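Local coordinates for protein chitin deacetylase 1 (Bombyx mori, PDB 5ZNT) that hydrolyses the N-acetamido groups of N-acetyl-D-glucosamine residues in chitin, releasing acetate and leaving chitosan, as a zinc-dependent secreted enzyme of carbohydrate esterase family 4, at residues A[80-85]-A[353-358]; A[341-346]-A[361-366]. All blocks are in the same frame, centred on the assembly; numbering follows the deposited sequence.

Overall arrangement
The two contacts share a two-stranded antiparallel hairpin near the C-terminus. Their centres lie about 9 Å apart, on the same side of the chain's centre. Strand 341-345 belongs to contact 2 and strand 355-359 to contact 1, with Leu357 N to Cys343 O and Ile355 N to Leu345 O as probable hydrogen bonds. Along the chain the order is 80-85, 341-346, 353-358, 361-366, so the contacts interleave. Contact 1 brings the hairpin against the loop after strand 75-78 of the deacetylase fold; contact 2 ties the following loop back by a disulfide. Together they show how the C-terminal end of a chain can be secured against a catalytic domain and against itself.

Contact 1: A[80-85]-A[353-358]; sequences HKYTNY and ETINLQ. With NAG (2-acetamido-2-deoxy-beta-D-glucopyranose), chain B.
Leu357 and Tyr85 form the apolar middle of a mostly buried contact in which strand 355-359, near the C-terminus, lies against the loop between strand 75-78 and helix 85-93 of the deacetylase domain. Leu357 CG comes within 3.8 Å of Tyr85 CD2, and its CD1 reaches the edge of the His80 imidazole near the ring plane, at CE1. The swing of Leu357 CG away from its own backbone nitrogen (chi1 -170°) carries the branch point and CD1 to the two rings. These are themselves locked together by a nearly straight hydrogen bond of 2.6 Å between His80 ND1 and Tyr85 OH, while the methyl of Thr83 sits over one face of the tyrosine. At one end, the extended Lys81 chain runs past Ile355 CD1 to a salt bridge from Lys81 NZ to Glu353 OE2, modelled at 2.4 Å, too short for the length to be taken literally. At the other, Tyr85 N makes a weak hydrogen bond to Gln358 O (2.8 Å). Two waters link the backbones and the Gln358 amide: one donates to Tyr82 O and Gln358 OE1, another to Thr83 O and Asn356 O. The Gln358 chain bends at chi2 (78°), placing OE1 3.2 Å from Asn84 CB and NE2 3.5 Å from NAG C8. With an alanine here there is no amide, so the water on Tyr82 O would probably lose its second acceptor and the acetyl methyl of the sugar this neighbour. Asn84 ND2 is covalently bonded to NAG C1, the N-glycosidic link, and donates a hydrogen bond to NAG O7, while Asn84 OD1 caps Ala87 N. The site is thus an N-glycosylated asparagine at a helix N-cap, with Gln358 of strand 355-359 bordering the first sugar.

Contact 2: A[341-346]-A[361-366]; sequences HSCKLT and LRCPVN
Leu345 and Pro364 make the apolar centre, their side chains crossing at about a right angle with Leu345 CD1 3.8 Å from Pro364 CG. Leu345 CD2 also lies 3.5 Å from Pro364 O, and Phe134 of helix 117-134 also packs on Pro364, placing the contact beside that helix. Next comes the covalent link: Cys343 SG and Cys363 SG are joined at 2.1 Å, with a disulfide torsion of -82°, near the value such bonds commonly adopt. Both CB atoms point toward the partner segment, and each sulfur, anti to its own carbonyl carbon, meets the other between the backbones. The sulfur of Cys343 also lies 4.3 Å from Pro364 CD, joining the disulfide to the apolar cluster.

Farther out, His341 ND1 donates to Leu361 O over 2.8 Å. The donor stands above the carbonyl plane, 62° out of it, and the bond is bent. Towards the other end, a water accepts from Thr346 N and donates to Val365 O, bridging the backbones, while Asn366 ND2 turns to Asp372. The two segments run nearly parallel, 10° apart, yet no direct backbone hydrogen bond joins them. This is a two-stranded antiparallel hairpin, 341-345 with 355-359, whose following loop returns along the face of strand 341-345 that carries Cys343 and Leu345 and is fastened there by the disulfide.

Contact 1: A[80-85]-A[353-358]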
loop_
_atom_site.group_PDB
_atom_site.type_symbol
_atom_site.label_atom_id
_atom_site.label_comp_id
_atom_site.label_asym_id
_atom_site.label_seq_id
_atom_site.Cartn_x
_atom_site.Cartn_y
_atom_site.Cartn_z
ATOM N N HIS A 80 8.163 -12.000 -0.506
ATOM C CA HIS A 80 8.173 -13.347 -1.091
ATOM C C HIS A 80 8.217 -14.448 -0.037
ATOM O O HIS A 80 7.448 -15.409 -0.108
ATOM C CB HIS A 80 9.363 -13.477 -2.049
ATOM C CG HIS A 80 9.570 -14.860 -2.610
ATOM N ND1 HIS A 80 8.547 -15.621 -3.147
ATOM C CD2 HIS A 80 10.695 -15.604 -2.733
ATOM C CE1 HIS A 80 9.039 -16.772 -3.584
ATOM N NE2 HIS A 80 10.342 -16.786 -3.346
ATOM N N LYS A 81 9.144 -14.368 0.930
ATOM C CA LYS A 81 9.450 -15.570 1.698
ATOM C C LYS A 81 8.245 -15.995 2.521
ATOM O O LYS A 81 7.636 -15.182 3.229
ATOM C CB LYS A 81 10.676 -15.354 2.609
ATOM C CG LYS A 81 11.410 -16.654 2.969
ATOM C CD LYS A 81 12.604 -16.353 3.937
ATOM C CE LYS A 81 13.473 -17.574 4.140
ATOM N NZ LYS A 81 14.717 -17.262 4.954
ATOM N N TYR A 82 7.893 -17.282 2.409
ATOM C CA TYR A 82 6.771 -17.928 3.082
ATOM C C TYR A 82 5.409 -17.532 2.532
ATOM O O TYR A 82 4.390 -17.879 3.130
ATOM C CB TYR A 82 6.776 -17.673 4.595
ATOM C CG TYR A 82 8.127 -17.919 5.244
ATOM C CD1 TYR A 82 8.740 -19.181 5.181
ATOM C CD2 TYR A 82 8.784 -16.897 5.934
ATOM C CE1 TYR A 82 9.993 -19.407 5.801
ATOM C CE2 TYR A 82 10.018 -17.108 6.542
ATOM C CZ TYR A 82 10.617 -18.360 6.483
ATOM O OH TYR A 82 11.852 -18.546 7.090
ATOM N N THR A 83 5.345 -16.832 1.410
ATOM C CA THR A 83 4.050 -16.421 0.898
ATOM C C THR A 83 3.365 -17.583 0.190
ATOM O O THR A 83 4.018 -18.426 -0.427
ATOM C CB THR A 83 4.216 -15.222 -0.025
ATOM O OG1 THR A 83 4.336 -14.075 0.807
ATOM C CG2 THR A 83 3.027 -15.033 -1.001
ATOM N N ASN A 84 2.051 -17.652 0.353
ATOM C CA ASN A 84 1.194 -18.639 -0.295
ATOM C C ASN A 84 0.604 -17.967 -1.531
ATOM O O ASN A 84 -0.252 -17.083 -1.412
ATOM C CB ASN A 84 0.150 -19.083 0.718
ATOM C CG ASN A 84 -0.921 -19.982 0.150
ATOM O OD1 ASN A 84 -1.188 -20.033 -1.059
ATOM N ND2 ASN A 84 -1.557 -20.704 1.054
ATOM N N TYR A 85 1.081 -18.353 -2.720
ATOM C CA TYR A 85 0.679 -17.637 -3.923
ATOM C C TYR A 85 -0.715 -18.000 -4.419
ATOM O O TYR A 85 -1.295 -17.213 -5.179
ATOM C CB TYR A 85 1.725 -17.825 -5.031
ATOM C CG TYR A 85 2.932 -16.985 -4.677
ATOM C CD1 TYR A 85 2.974 -15.618 -4.998
ATOM C CD2 TYR A 85 3.978 -17.530 -3.932
ATOM C CE1 TYR A 85 4.061 -14.838 -4.640
ATOM C CE2 TYR A 85 5.067 -16.768 -3.562
ATOM C CZ TYR A 85 5.089 -15.421 -3.888
ATOM O OH TYR A 85 6.164 -14.694 -3.495
ATOM N N GLU A 353 17.746 -23.828 3.906
ATOM C CA GLU A 353 16.315 -23.809 4.129
ATOM C C GLU A 353 15.583 -24.586 3.062
ATOM O O GLU A 353 15.990 -24.628 1.894
ATOM C CB GLU A 353 15.794 -22.381 4.129
ATOM C CG GLU A 353 16.542 -21.465 5.061
ATOM C CD GLU A 353 15.763 -20.199 5.280
ATOM O OE1 GLU A 353 14.637 -20.287 5.843
ATOM O OE2 GLU A 353 16.265 -19.147 4.840
ATOM N N THR A 354 14.482 -25.191 3.473
ATOM C CA THR A 354 13.467 -25.710 2.583
ATOM C C THR A 354 12.225 -24.861 2.800
ATOM O O THR A 354 11.774 -24.708 3.942
ATOM C CB THR A 354 13.184 -27.187 2.884
ATOM O OG1 THR A 354 14.297 -27.985 2.455
ATOM C CG2 THR A 354 11.932 -27.652 2.184
ATOM N N ILE A 355 11.672 -24.296 1.725
ATOM C CA ILE A 355 10.551 -23.370 1.865
ATOM C C ILE A 355 9.378 -23.897 1.069
ATOM O O ILE A 355 9.525 -24.251 -0.106
ATOM C CB ILE A 355 10.934 -21.941 1.447
ATOM C CG1 ILE A 355 12.012 -21.448 2.410
ATOM C CG2 ILE A 355 9.694 -21.008 1.552
ATOM C CD1 ILE A 355 13.029 -20.584 1.815
ATOM N N ASN A 356 8.228 -24.008 1.732
ATOM C CA ASN A 356 7.002 -24.443 1.088
ATOM C C ASN A 356 6.379 -23.272 0.345
ATOM O O ASN A 356 6.163 -22.200 0.922
ATOM C CB ASN A 356 5.997 -24.975 2.115
ATOM C CG ASN A 356 6.406 -26.306 2.693
ATOM O OD1 ASN A 356 7.337 -26.953 2.205
ATOM N ND2 ASN A 356 5.711 -26.726 3.739
ATOM N N LEU A 357 6.062 -23.488 -0.920
ATOM C CA LEU A 357 5.415 -22.481 -1.739
ATOM C C LEU A 357 4.145 -23.104 -2.280
ATOM O O LEU A 357 4.205 -24.129 -2.972
ATOM C CB LEU A 357 6.338 -22.031 -2.873
ATOM C CG LEU A 357 5.884 -20.812 -3.670
ATOM C CD1 LEU A 357 7.125 -20.095 -4.227
ATOM C CD2 LEU A 357 4.965 -21.222 -4.814
ATOM N N GLN A 358 3.001 -22.512 -1.963
ATOM C CA GLN A 358 1.736 -23.024 -2.468
ATOM C C GLN A 358 1.314 -22.209 -3.691
ATOM O O GLN A 358 1.445 -20.979 -3.710
ATOM C CB GLN A 358 0.660 -22.993 -1.379
ATOM C CG GLN A 358 1.038 -23.711 -0.083
ATOM C CD GLN A 358 1.985 -22.868 0.775
ATOM O OE1 GLN A 358 2.072 -21.646 0.602
ATOM N NE2 GLN A 358 2.718 -23.520 1.680
HETATM C C1 NAG B . -2.635 -21.569 0.697
HETATM C C2 NAG B . -3.116 -22.502 1.789
HETATM C C3 NAG B . -4.307 -23.311 1.277
HETATM C C4 NAG B . -5.380 -22.391 0.695
HETATM C C5 NAG B . -4.762 -21.376 -0.264
HETATM C C6 NAG B . -5.735 -20.313 -0.720
HETATM C C7 NAG B . -1.114 -23.016 3.134
HETATM C C8 NAG B . -0.173 -24.102 3.564
HETATM N N2 NAG B . -2.072 -23.385 2.280
HETATM O O3 NAG B . -4.807 -24.079 2.363
HETATM O O4 NAG B . -6.245 -23.108 -0.176
HETATM O O5 NAG B . -3.662 -20.704 0.354
HETATM O O6 NAG B . -6.342 -19.673 0.395
HETATM O O7 NAG B . -0.990 -21.844 3.520
HETATM O O HOH W 1 2.945 -20.242 2.852
HETATM O O HOH W 2 14.634 -19.519 8.523
HETATM O O HOH W 3 6.426 -19.577 0.253
#

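Contact 2: A[341-346]-A[361-366]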
loop_
_atom_site.group_PDB
_atom_site.type_symbol
_atom_site.label_atom_id
_atom_site.label_comp_id
_atom_site.label_asym_id
_atom_site.label_seq_id
_atom_site.Cartn_x
_atom_site.Cartn_y
_atom_site.Cartn_z
ATOM N N HIS A 341 -1.111 -26.856 -5.243
ATOM C CA HIS A 341 0.108 -27.615 -5.019
ATOM C C HIS A 341 0.888 -27.008 -3.860
ATOM O O HIS A 341 0.953 -25.781 -3.700
ATOM C CB HIS A 341 0.967 -27.635 -6.287
ATOM C CG HIS A 341 0.302 -28.309 -7.448
ATOM N ND1 HIS A 341 -0.134 -27.624 -8.561
ATOM C CD2 HIS A 341 -0.021 -29.608 -7.658
ATOM C CE1 HIS A 341 -0.689 -28.470 -9.412
ATOM N NE2 HIS A 341 -0.637 -29.679 -8.885
ATOM N N SER A 342 1.473 -27.875 -3.048
ATOM C CA SER A 342 2.358 -27.472 -1.964
ATOM C C SER A 342 3.784 -27.862 -2.359
ATOM O O SER A 342 4.165 -29.027 -2.263
ATOM C CB SER A 342 1.945 -28.133 -0.652
ATOM O OG SER A 342 2.799 -27.691 0.394
ATOM N N CYS A 343 4.582 -26.885 -2.792
ATOM C CA CYS A 343 5.911 -27.157 -3.330
ATOM C C CYS A 343 6.974 -26.963 -2.256
ATOM O O CYS A 343 7.121 -25.861 -1.722
ATOM C CB CYS A 343 6.186 -26.243 -4.533
ATOM S SG CYS A 343 4.853 -26.244 -5.729
ATOM N N LYS A 344 7.713 -28.004 -1.938
ATOM C CA LYS A 344 8.803 -27.949 -0.988
ATOM C C LYS A 344 10.070 -27.646 -1.794
ATOM O O LYS A 344 10.511 -28.455 -2.473
ATOM C CB LYS A 344 8.909 -29.203 -0.148
ATOM C CG LYS A 344 10.086 -29.136 0.797
ATOM C CD LYS A 344 10.235 -30.203 1.914
ATOM C CE LYS A 344 9.019 -30.391 2.778
ATOM N NZ LYS A 344 8.788 -29.363 3.807
ATOM N N LEU A 345 10.642 -26.464 -1.663
ATOM C CA LEU A 345 11.669 -26.040 -2.587
ATOM C C LEU A 345 12.921 -25.623 -1.846
ATOM O O LEU A 345 12.873 -25.178 -0.691
ATOM C CB LEU A 345 11.151 -24.888 -3.469
ATOM C CG LEU A 345 9.872 -25.169 -4.262
ATOM C CD1 LEU A 345 9.282 -23.837 -4.820
ATOM C CD2 LEU A 345 10.162 -26.143 -5.395
ATOM N N THR A 346 14.047 -25.778 -2.533
ATOM C CA THR A 346 15.330 -25.294 -2.073
ATOM C C THR A 346 15.956 -24.452 -3.175
ATOM O O THR A 346 15.563 -24.516 -4.343
ATOM C CB THR A 346 16.269 -26.456 -1.688
ATOM O OG1 THR A 346 16.512 -27.303 -2.833
ATOM C CG2 THR A 346 15.658 -27.295 -0.524
ATOM N N LEU A 361 -0.147 -23.414 -9.890
ATOM C CA LEU A 361 0.743 -23.892 -10.934
ATOM C C LEU A 361 1.457 -25.163 -10.482
ATOM O O LEU A 361 1.557 -25.452 -9.287
ATOM C CB LEU A 361 1.788 -22.831 -11.283
ATOM C CG LEU A 361 1.497 -21.763 -12.322
ATOM C CD1 LEU A 361 0.397 -20.826 -11.833
ATOM C CD2 LEU A 361 2.809 -21.012 -12.587
ATOM N N ARG A 362 1.965 -25.927 -11.460
ATOM C CA ARG A 362 2.896 -27.002 -11.133
ATOM C C ARG A 362 4.135 -26.421 -10.460
ATOM O O ARG A 362 4.520 -25.275 -10.701
ATOM C CB ARG A 362 3.320 -27.773 -12.390
ATOM C CG ARG A 362 3.889 -26.842 -13.432
ATOM C CD ARG A 362 5.060 -27.382 -14.281
ATOM N NE ARG A 362 5.392 -26.368 -15.292
ATOM C CZ ARG A 362 6.614 -25.904 -15.547
ATOM N NH1 ARG A 362 7.675 -26.380 -14.902
ATOM N NH2 ARG A 362 6.773 -24.966 -16.469
ATOM N N CYS A 363 4.773 -27.229 -9.616
ATOM C CA CYS A 363 5.913 -26.741 -8.862
ATOM C C CYS A 363 7.068 -26.419 -9.810
ATOM O O CYS A 363 7.302 -27.156 -10.765
ATOM C CB CYS A 363 6.349 -27.785 -7.838
ATOM S SG CYS A 363 5.046 -28.081 -6.632
ATOM N N PRO A 364 7.800 -25.337 -9.569
ATOM C CA PRO A 364 9.008 -25.060 -10.353
ATOM C C PRO A 364 10.141 -25.954 -9.862
ATOM O O PRO A 364 10.030 -26.598 -8.820
ATOM C CB PRO A 364 9.276 -23.582 -10.042
ATOM C CG PRO A 364 8.852 -23.482 -8.550
ATOM C CD PRO A 364 7.625 -24.396 -8.442
ATOM N N VAL A 365 11.264 -25.971 -10.597
ATOM C CA VAL A 365 12.357 -26.867 -10.197
ATOM C C VAL A 365 13.219 -26.303 -9.072
ATOM O O VAL A 365 13.933 -27.066 -8.408
ATOM C CB VAL A 365 13.273 -27.256 -11.380
ATOM C CG1 VAL A 365 12.449 -27.907 -12.520
ATOM C CG2 VAL A 365 14.069 -26.101 -11.892
ATOM N N ASN A 366 13.157 -24.993 -8.835
ATOM C CA ASN A 366 14.037 -24.246 -7.944
ATOM C C ASN A 366 13.175 -23.303 -7.102
ATOM O O ASN A 366 12.145 -22.822 -7.578
ATOM C CB ASN A 366 15.044 -23.463 -8.847
ATOM C CG ASN A 366 16.145 -22.792 -8.092
ATOM O OD1 ASN A 366 16.742 -23.364 -7.184
ATOM N ND2 ASN A 366 16.429 -21.542 -8.462
HETATM O O HOH W 4 13.666 -27.293 -5.274
#